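DNA gyrase, B subunit, truncated (Myxococcus xanthus, PDB 3CWV) probably catalyses, as a type II topoisomerase subunit of the GyrB family, the ATP-dependent breakage, passage and rejoining of double-stranded DNA. Local coordinates at residues R111-I116 with Q122-G127; A65-S70 with D115-G120; L243-D248 with P351-R356. One frame throughout, in Å; residues are numbered along the deposited sequence.

Interaction 1 of 3, residues R111-I116 with Q122-G127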
loop_
_atom_site.group_PDB
_atom_site.type_symbol
_atom_site.label_atom_id
_atom_site.label_comp_id
_atom_site.label_asym_id
_atom_site.label_seq_id
_atom_site.Cartn_x
_atom_site.Cartn_y
_atom_site.Cartn_z
ATOM N N ARG A 111 10.888 -13.662 18.629
ATOM C CA ARG A 111 9.637 -14.129 19.238
ATOM C C ARG A 111 8.476 -13.420 18.615
ATOM O O ARG A 111 8.607 -12.278 18.192
ATOM C CB ARG A 111 9.624 -13.848 20.755
ATOM C CG ARG A 111 9.914 -12.424 21.165
ATOM C CD ARG A 111 10.292 -12.407 22.670
ATOM N NE ARG A 111 10.632 -11.079 23.181
ATOM C CZ ARG A 111 11.791 -10.453 22.976
ATOM N NH1 ARG A 111 12.720 -11.000 22.202
ATOM N NH2 ARG A 111 12.001 -9.261 23.524
ATOM N N TYR A 112 7.313 -14.089 18.619
ATOM C CA TYR A 112 6.099 -13.451 18.212
ATOM C C TYR A 112 4.884 -13.995 18.952
ATOM O O TYR A 112 4.958 -15.023 19.623
ATOM C CB TYR A 112 5.881 -13.563 16.700
ATOM C CG TYR A 112 5.652 -14.919 16.070
ATOM C CD1 TYR A 112 6.617 -15.477 15.227
ATOM C CD2 TYR A 112 4.450 -15.621 16.240
ATOM C CE1 TYR A 112 6.396 -16.687 14.583
ATOM C CE2 TYR A 112 4.227 -16.833 15.584
ATOM C CZ TYR A 112 5.214 -17.351 14.760
ATOM O OH TYR A 112 5.012 -18.530 14.096
ATOM N N GLN A 113 3.787 -13.281 18.800
ATOM C CA GLN A 113 2.499 -13.725 19.337
ATOM C C GLN A 113 1.430 -13.345 18.355
ATOM O O GLN A 113 1.327 -12.183 17.958
ATOM C CB GLN A 113 2.240 -13.079 20.692
ATOM C CG GLN A 113 0.848 -13.400 21.245
ATOM C CD GLN A 113 0.660 -12.851 22.653
ATOM O OE1 GLN A 113 1.547 -12.984 23.492
ATOM N NE2 GLN A 113 -0.502 -12.225 22.915
ATOM N N VAL A 114 0.623 -14.317 17.942
ATOM C CA VAL A 114 -0.461 -14.016 17.045
ATOM C C VAL A 114 -1.791 -14.324 17.779
ATOM O O VAL A 114 -1.939 -15.394 18.328
ATOM C CB VAL A 114 -0.352 -14.895 15.775
ATOM C CG1 VAL A 114 -1.569 -14.745 14.869
ATOM C CG2 VAL A 114 0.924 -14.514 14.976
ATOM N N ASP A 115 -2.729 -13.396 17.734
ATOM C CA ASP A 115 -4.060 -13.606 18.342
ATOM C C ASP A 115 -5.111 -13.528 17.262
ATOM O O ASP A 115 -5.048 -12.669 16.385
ATOM C CB ASP A 115 -4.340 -12.551 19.396
ATOM C CG ASP A 115 -3.467 -12.699 20.631
ATOM O OD1 ASP A 115 -3.844 -13.495 21.514
ATOM O OD2 ASP A 115 -2.429 -11.984 20.754
ATOM N N ILE A 116 -6.080 -14.440 17.300
ATOM C CA ILE A 116 -7.134 -14.446 16.299
ATOM C C ILE A 116 -8.443 -14.471 17.096
ATOM O O ILE A 116 -8.601 -15.307 17.985
ATOM C CB ILE A 116 -7.080 -15.691 15.350
ATOM C CG1 ILE A 116 -5.684 -15.923 14.734
ATOM C CG2 ILE A 116 -8.125 -15.576 14.233
ATOM C CD1 ILE A 116 -4.893 -17.030 15.448
ATOM N N GLN A 122 -11.236 -16.528 21.191
ATOM C CA GLN A 122 -9.898 -16.072 20.835
ATOM C C GLN A 122 -8.904 -17.242 20.872
ATOM O O GLN A 122 -8.908 -18.080 21.797
ATOM C CB GLN A 122 -9.478 -14.959 21.814
ATOM C CG GLN A 122 -8.074 -14.372 21.597
ATOM C CD GLN A 122 -7.711 -13.317 22.606
ATOM O OE1 GLN A 122 -8.539 -12.916 23.439
ATOM N NE2 GLN A 122 -6.460 -12.840 22.549
ATOM N N TRP A 123 -8.028 -17.287 19.871
ATOM C CA TRP A 123 -6.987 -18.298 19.812
ATOM C C TRP A 123 -5.640 -17.585 19.729
ATOM O O TRP A 123 -5.553 -16.535 19.102
ATOM C CB TRP A 123 -7.190 -19.148 18.557
ATOM C CG TRP A 123 -6.374 -20.387 18.569
ATOM C CD1 TRP A 123 -5.161 -20.608 17.937
ATOM C CD2 TRP A 123 -6.694 -21.591 19.273
ATOM N NE1 TRP A 123 -4.719 -21.887 18.227
ATOM C CE2 TRP A 123 -5.642 -22.503 19.044
ATOM C CE3 TRP A 123 -7.783 -21.987 20.075
ATOM C CZ2 TRP A 123 -5.645 -23.799 19.587
ATOM C CZ3 TRP A 123 -7.781 -23.266 20.628
ATOM C CH2 TRP A 123 -6.719 -24.162 20.375
ATOM N N ARG A 124 -4.608 -18.175 20.323
ATOM C CA ARG A 124 -3.281 -17.558 20.399
ATOM C C ARG A 124 -2.184 -18.548 19.988
ATOM O O ARG A 124 -2.114 -19.659 20.534
ATOM C CB ARG A 124 -3.015 -17.051 21.825
ATOM C CG ARG A 124 -1.642 -16.327 22.021
ATOM C CD ARG A 124 -1.541 -15.772 23.442
ATOM N NE ARG A 124 -2.464 -14.649 23.603
ATOM C CZ ARG A 124 -2.836 -14.112 24.755
ATOM N NH1 ARG A 124 -2.391 -14.604 25.900
ATOM N NH2 ARG A 124 -3.688 -13.102 24.752
ATOM N N VAL A 125 -1.296 -18.115 19.083
ATOM C CA VAL A 125 -0.146 -18.912 18.634
ATOM C C VAL A 125 1.138 -18.162 19.008
ATOM O O VAL A 125 1.281 -17.001 18.644
ATOM C CB VAL A 125 -0.149 -19.071 17.090
ATOM C CG1 VAL A 125 1.081 -19.949 16.600
ATOM C CG2 VAL A 125 -1.493 -19.618 16.600
ATOM N N MET A 126 2.026 -18.808 19.763
ATOM C CA MET A 126 3.288 -18.195 20.177
ATOM C C MET A 126 4.342 -18.600 19.167
ATOM O O MET A 126 4.237 -19.661 18.556
ATOM C CB MET A 126 3.718 -18.664 21.590
ATOM C CG MET A 126 2.704 -18.226 22.752
ATOM S SD MET A 126 2.236 -16.508 22.833
ATOM C CE MET A 126 3.814 -15.787 23.233
ATOM N N GLY A 127 5.357 -17.751 18.995
ATOM C CA GLY A 127 6.451 -18.081 18.089
ATOM C C GLY A 127 7.782 -17.857 18.811
ATOM O O GLY A 127 7.901 -16.935 19.620
#
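With CG placed between the backbone N and the carbonyl carbon (chi1 65°), the side chain of Tyr112 folds back across the neighbouring strand, and its ring lies flat over Gly127. The CA of Gly127 sits 3.5 Å from the centroid of the Tyr112 ring, almost on the ring normal, a CH-pi contact; Gly127, lacking a side chain, lets the ring lie directly over its CA. On the other face of the sheet, Arg124 leaves its strand extended and then bends at chi3 (-70°), which turns its guanidinium edge toward Asp115. The salt bridge runs from Arg124 NE to Asp115 OD1, 2.8 Å and nearly straight, with OD1 in the guanidinium plane while the carboxylate stands almost perpendicular to it. The same oxygen is gripped from above the carboxylate plane by Gln122 NE2, 2.9 Å from Asp115 OD1. Gln113 NE2 holds the second oxygen, Asp115 OD2, at 2.9 Å on its syn lone pair, so both carboxylate oxygens of this buried aspartate have donors, which probably restricts its rotation. The Gln113 amide nitrogen also lies over one face of the guanidinium without bonding to it, and the folded Met126 side chain runs alongside Gln113. Paired backbone bonds at Tyr112-Gly127, Val114-Val125 and Ile116-Trp123 make this a regular antiparallel beta hairpin. Strand 151-159 continues the sheet beyond 111-116 and strand 131-139 beyond 122-127; Glu143 OE1 forms a salt bridge with Arg124 NH2 and its backbone N bonds Gln122 OE1, while helix 75-82 packs against Val114, Ile116 and Trp123.

Interaction 2 of 3, residues A65-S70 with D115-G120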
loop_
_atom_site.group_PDB
_atom_site.type_symbol
_atom_site.label_atom_id
_atom_site.label_comp_id
_atom_site.label_asym_id
_atom_site.label_seq_id
_atom_site.Cartn_x
_atom_site.Cartn_y
_atom_site.Cartn_z
ATOM N N ALA A 65 3.398 -4.234 16.617
ATOM C CA ALA A 65 2.180 -5.059 16.491
ATOM C C ALA A 65 1.280 -4.482 15.419
ATOM O O ALA A 65 1.155 -3.252 15.295
ATOM C CB ALA A 65 1.434 -5.158 17.828
ATOM N N LEU A 66 0.641 -5.358 14.644
ATOM C CA LEU A 66 -0.362 -4.906 13.677
ATOM C C LEU A 66 -1.646 -5.670 13.980
ATOM O O LEU A 66 -1.597 -6.896 14.128
ATOM C CB LEU A 66 0.108 -5.199 12.242
ATOM C CG LEU A 66 -0.927 -4.765 11.177
ATOM C CD1 LEU A 66 -0.545 -3.483 10.564
ATOM C CD2 LEU A 66 -1.116 -5.827 10.140
ATOM N N PHE A 67 -2.755 -4.942 14.135
ATOM C CA PHE A 67 -4.079 -5.553 14.265
ATOM C C PHE A 67 -4.950 -5.177 13.076
ATOM O O PHE A 67 -4.911 -4.034 12.611
ATOM C CB PHE A 67 -4.761 -5.137 15.579
ATOM C CG PHE A 67 -6.207 -5.582 15.668
ATOM C CD1 PHE A 67 -6.522 -6.854 16.108
ATOM C CD2 PHE A 67 -7.236 -4.733 15.268
ATOM C CE1 PHE A 67 -7.849 -7.291 16.161
ATOM C CE2 PHE A 67 -8.566 -5.154 15.321
ATOM C CZ PHE A 67 -8.872 -6.431 15.774
ATOM N N CYS A 68 -5.743 -6.144 12.594
ATOM C CA CYS A 68 -6.663 -5.931 11.482
ATOM C C CYS A 68 -8.016 -6.530 11.843
ATOM O O CYS A 68 -8.044 -7.624 12.374
ATOM C CB CYS A 68 -6.173 -6.694 10.264
ATOM S SG CYS A 68 -4.727 -6.014 9.519
ATOM N N THR A 69 -9.107 -5.824 11.552
ATOM C CA THR A 69 -10.445 -6.398 11.691
ATOM C C THR A 69 -10.717 -7.195 10.446
ATOM O O THR A 69 -10.044 -7.028 9.427
ATOM C CB THR A 69 -11.546 -5.301 11.861
ATOM O OG1 THR A 69 -11.454 -4.359 10.783
ATOM C CG2 THR A 69 -11.369 -4.567 13.203
ATOM N N SER A 70 -11.711 -8.070 10.508
ATOM C CA SER A 70 -11.935 -9.021 9.428
ATOM C C SER A 70 -13.321 -9.616 9.586
ATOM O O SER A 70 -13.886 -9.586 10.690
ATOM C CB SER A 70 -10.891 -10.150 9.509
ATOM O OG SER A 70 -10.981 -11.020 8.376
ATOM N N ASP A 115 -2.729 -13.396 17.734
ATOM C CA ASP A 115 -4.060 -13.606 18.342
ATOM C C ASP A 115 -5.111 -13.528 17.262
ATOM O O ASP A 115 -5.048 -12.669 16.385
ATOM C CB ASP A 115 -4.340 -12.551 19.396
ATOM C CG ASP A 115 -3.467 -12.699 20.631
ATOM O OD1 ASP A 115 -3.844 -13.495 21.514
ATOM O OD2 ASP A 115 -2.429 -11.984 20.754
ATOM N N ILE A 116 -6.080 -14.440 17.300
ATOM C CA ILE A 116 -7.134 -14.446 16.299
ATOM C C ILE A 116 -8.443 -14.471 17.096
ATOM O O ILE A 116 -8.601 -15.307 17.985
ATOM C CB ILE A 116 -7.080 -15.691 15.350
ATOM C CG1 ILE A 116 -5.684 -15.923 14.734
ATOM C CG2 ILE A 116 -8.125 -15.576 14.233
ATOM C CD1 ILE A 116 -4.893 -17.030 15.448
ATOM N N TRP A 117 -9.339 -13.535 16.798
ATOM C CA TRP A 117 -10.643 -13.466 17.470
ATOM C C TRP A 117 -11.662 -13.863 16.413
ATOM O O TRP A 117 -11.603 -13.380 15.287
ATOM C CB TRP A 117 -10.962 -12.035 17.944
ATOM C CG TRP A 117 -10.173 -11.509 19.133
ATOM C CD1 TRP A 117 -10.558 -11.490 20.435
ATOM C CD2 TRP A 117 -8.871 -10.884 19.088
ATOM N NE1 TRP A 117 -9.574 -10.903 21.214
ATOM C CE2 TRP A 117 -8.532 -10.521 20.406
ATOM C CE3 TRP A 117 -7.967 -10.618 18.057
ATOM C CZ2 TRP A 117 -7.327 -9.897 20.727
ATOM C CZ3 TRP A 117 -6.761 -9.995 18.370
ATOM C CH2 TRP A 117 -6.455 -9.630 19.690
ATOM N N ALA A 118 -12.600 -14.742 16.778
ATOM C CA ALA A 118 -13.687 -15.160 15.876
ATOM C C ALA A 118 -14.745 -15.891 16.709
ATOM O O ALA A 118 -14.399 -16.599 17.642
ATOM C CB ALA A 118 -13.173 -16.076 14.789
ATOM N N ASP A 119 -16.024 -15.696 16.392
ATOM C CA ASP A 119 -17.110 -16.465 17.050
ATOM C C ASP A 119 -17.154 -16.320 18.558
ATOM O O ASP A 119 -17.386 -17.293 19.275
ATOM C CB ASP A 119 -16.978 -17.954 16.721
ATOM C CG ASP A 119 -16.968 -18.216 15.231
ATOM O OD1 ASP A 119 -17.892 -17.715 14.549
ATOM O OD2 ASP A 119 -16.033 -18.912 14.748
ATOM N N GLY A 120 -16.919 -15.117 19.049
ATOM C CA GLY A 120 -16.886 -14.893 20.485
ATOM C C GLY A 120 -15.734 -15.546 21.219
ATOM O O GLY A 120 -15.700 -15.540 22.452
#
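Phe67 and Trp117 meet through their rings alone, in an aromatic contact between two strands of one sheet that are not neighbours. It is an offset edge-to-face pair: the edge of Phe67 is directed toward the face of the Trp117 six-membered ring, with the planes at 78° and the ring centroids 5.6 Å apart. The apolar touch is confined to a few carbons. Phe67 CE1 comes within 3.7 Å of Trp117 CZ3 and 3.8 Å of Trp117 CE3, and the latter carbon lies in the plane of the Phe67 ring. Phe67 CG stands opposite the backbone N across the CA-CB bond (chi1 172°), a setting that carries the ring across the gap between strands whose nearest CA atoms, those of Phe67 and Asp115, are 9.0 Å apart. The polar edge of the indole is engaged separately, since Trp117 NE1 donates a hydrogen bond to the carbonyl oxygen of Glu143. Both aromatic residues are buried, and loop residues Met145, Pro146 and Val147 pack around them. Strand 151-159 runs between strands 64-70 and 109-118, so the pair bridges over it on one face of the sheet, while helix 28-47 packs on the opposite face against Leu66 and Cys68.

Interaction 3 of 3, residues L243-D248 with P351-R356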
loop_
_atom_site.group_PDB
_atom_site.type_symbol
_atom_site.label_atom_id
_atom_site.label_comp_id
_atom_site.label_asym_id
_atom_site.label_seq_id
_atom_site.Cartn_x
_atom_site.Cartn_y
_atom_site.Cartn_z
ATOM N N LEU A 243 -4.925 14.599 -9.927
ATOM C CA LEU A 243 -3.994 15.608 -10.433
ATOM C C LEU A 243 -4.317 16.981 -9.822
ATOM O O LEU A 243 -5.474 17.388 -9.758
ATOM C CB LEU A 243 -4.040 15.699 -11.970
ATOM C CG LEU A 243 -3.731 14.424 -12.777
ATOM C CD1 LEU A 243 -5.027 13.711 -13.141
ATOM C CD2 LEU A 243 -2.987 14.792 -14.053
ATOM N N GLN A 244 -3.283 17.694 -9.412
ATOM C CA GLN A 244 -3.460 18.967 -8.732
ATOM C C GLN A 244 -2.335 19.905 -9.139
ATOM O O GLN A 244 -1.167 19.628 -8.859
ATOM C CB GLN A 244 -3.453 18.771 -7.202
ATOM C CG GLN A 244 -3.539 20.090 -6.415
ATOM C CD GLN A 244 -4.872 20.774 -6.620
ATOM O OE1 GLN A 244 -5.905 20.235 -6.258
ATOM N NE2 GLN A 244 -4.854 21.950 -7.240
ATOM N N TRP A 245 -2.704 21.001 -9.807
ATOM C CA TRP A 245 -1.768 22.026 -10.224
ATOM C C TRP A 245 -1.740 23.161 -9.221
ATOM O O TRP A 245 -2.772 23.546 -8.674
ATOM C CB TRP A 245 -2.140 22.583 -11.594
ATOM C CG TRP A 245 -1.744 21.713 -12.743
ATOM C CD1 TRP A 245 -0.541 21.701 -13.389
ATOM C CD2 TRP A 245 -2.559 20.744 -13.398
ATOM N NE1 TRP A 245 -0.562 20.793 -14.415
ATOM C CE2 TRP A 245 -1.789 20.181 -14.435
ATOM C CE3 TRP A 245 -3.866 20.289 -13.206
ATOM C CZ2 TRP A 245 -2.280 19.187 -15.276
ATOM C CZ3 TRP A 245 -4.354 19.301 -14.049
ATOM C CH2 TRP A 245 -3.558 18.762 -15.066
ATOM N N CYS A 246 -0.538 23.671 -8.986
ATOM C CA CYS A 246 -0.290 24.784 -8.093
ATOM C C CYS A 246 0.613 25.737 -8.862
ATOM O O CYS A 246 1.199 25.351 -9.870
ATOM C CB CYS A 246 0.403 24.313 -6.817
ATOM S SG CYS A 246 -0.563 23.130 -5.840
ATOM N N GLU A 247 0.735 26.978 -8.409
ATOM C CA GLU A 247 1.587 27.905 -9.142
ATOM C C GLU A 247 2.999 27.971 -8.580
ATOM O O GLU A 247 3.404 28.962 -7.969
ATOM C CB GLU A 247 0.948 29.288 -9.302
ATOM C CG GLU A 247 0.395 29.898 -8.045
ATOM C CD GLU A 247 0.467 31.416 -8.077
ATOM O OE1 GLU A 247 0.539 32.042 -6.988
ATOM O OE2 GLU A 247 0.467 31.973 -9.203
ATOM N N ASP A 248 3.735 26.884 -8.792
ATOM C CA ASP A 248 5.159 26.815 -8.482
ATOM C C ASP A 248 5.891 25.940 -9.501
ATOM O O ASP A 248 5.301 25.475 -10.480
ATOM C CB ASP A 248 5.416 26.347 -7.043
ATOM C CG ASP A 248 4.625 25.096 -6.665
ATOM O OD1 ASP A 248 4.162 25.022 -5.505
ATOM O OD2 ASP A 248 4.467 24.190 -7.517
ATOM N N PRO A 351 -6.878 27.162 -19.634
ATOM C CA PRO A 351 -6.227 28.255 -20.373
ATOM C C PRO A 351 -4.745 28.382 -20.057
ATOM O O PRO A 351 -3.942 28.541 -20.973
ATOM C CB PRO A 351 -7.001 29.497 -19.916
ATOM C CG PRO A 351 -8.376 28.954 -19.644
ATOM C CD PRO A 351 -8.120 27.621 -18.979
ATOM N N ALA A 352 -4.384 28.288 -18.781
ATOM C CA ALA A 352 -2.979 28.332 -18.372
ATOM C C ALA A 352 -2.151 27.195 -18.972
ATOM O O ALA A 352 -1.019 27.407 -19.413
ATOM C CB ALA A 352 -2.862 28.327 -16.855
ATOM N N LEU A 353 -2.707 25.989 -18.982
ATOM C CA LEU A 353 -2.010 24.831 -19.578
ATOM C C LEU A 353 -1.940 24.967 -21.095
ATOM O O LEU A 353 -0.946 24.617 -21.715
ATOM C CB LEU A 353 -2.732 23.521 -19.239
ATOM C CG LEU A 353 -2.844 23.113 -17.769
ATOM C CD1 LEU A 353 -3.465 21.730 -17.682
ATOM C CD2 LEU A 353 -1.473 23.156 -17.110
ATOM N N LEU A 354 -3.021 25.471 -21.677
ATOM C CA LEU A 354 -3.129 25.646 -23.123
ATOM C C LEU A 354 -2.097 26.671 -23.568
ATOM O O LEU A 354 -1.516 26.563 -24.642
ATOM C CB LEU A 354 -4.540 26.109 -23.452
ATOM C CG LEU A 354 -5.357 25.350 -24.485
ATOM C CD1 LEU A 354 -6.783 25.084 -23.987
ATOM C CD2 LEU A 354 -5.373 26.167 -25.760
ATOM N N ALA A 355 -1.841 27.647 -22.704
ATOM C CA ALA A 355 -0.860 28.696 -22.970
ATOM C C ALA A 355 0.579 28.247 -22.715
ATOM O O ALA A 355 1.499 29.071 -22.719
ATOM C CB ALA A 355 -1.183 29.939 -22.136
ATOM N N ARG A 356 0.770 26.945 -22.491
ATOM C CA ARG A 356 2.100 26.389 -22.189
ATOM C C ARG A 356 2.791 25.790 -23.414
ATOM O O ARG A 356 3.976 25.427 -23.344
ATOM C CB ARG A 356 2.012 25.329 -21.081
ATOM C CG ARG A 356 1.985 25.895 -19.680
ATOM C CD ARG A 356 1.838 24.808 -18.607
ATOM N NE ARG A 356 1.731 25.426 -17.288
ATOM C CZ ARG A 356 1.861 24.799 -16.122
ATOM N NH1 ARG A 356 2.112 23.496 -16.072
ATOM N NH2 ARG A 356 1.741 25.487 -14.996
#
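A strand end and a C-terminal helix meet in the part of the chain assigned to the DNA gyrase B family, the region with the S5-type fold: Trp245 closes strand 237-245, and Leu353 lies on the short helix 350-354. Trp245 CG lies anti to its carbonyl carbon (chi1 -79°), which sends the indole toward the helix. The indole and the leucine side chain cross at about a right angle, and both leucine methyls touch the ring system. Leu353 CD1 stands over one face of the six-membered ring of Trp245, 4.0 Å from its centroid, as a CH-pi contact offset toward the CZ2 side. Leu353 CD2 reaches the pyrrole part, 3.7 Å from Trp245 NE1. The indole nitrogen is itself satisfied by the carbonyl oxygen of Val296. With an alanine here instead of Trp245, the Leu353 methyls would probably lose the flat surface they rest on, and the Val296 carbonyl its indole donor. Arg356, beyond the helix end, extends its chain back along Leu353, with its guanidinium plane 79° from that of the indole. No hydrogen bond joins it to Trp245; instead its NH1 donates to the Gln298 carbonyl oxygen. Leu353 CD2 lies 3.6 Å above one face of the Arg356 guanidinium, offset toward its rim.

Overall arrangement
Interactions 1 and 2 are neighbours, with centres 10 Å apart, and both belong to the mixed sheet that includes strands 64-70, 109-118, 121-128 and 151-159. They share strand 109-118 and the residues Asp115 and Ile116; interaction 1 joins it to the adjacent strand 121-128, whereas interaction 2 reaches past strand 151-159 to strand 64-70. Interaction 3 comes later in the chain, on a separate sheet that holds strand 237-245, and lies on the opposite side of the chain's centre. Its centre is about 53 Å from that of interaction 1 and 47 Å from that of interaction 2. The contacts thus lie in two distinct parts of an elongated single chain; interaction 3 touches neither of the others.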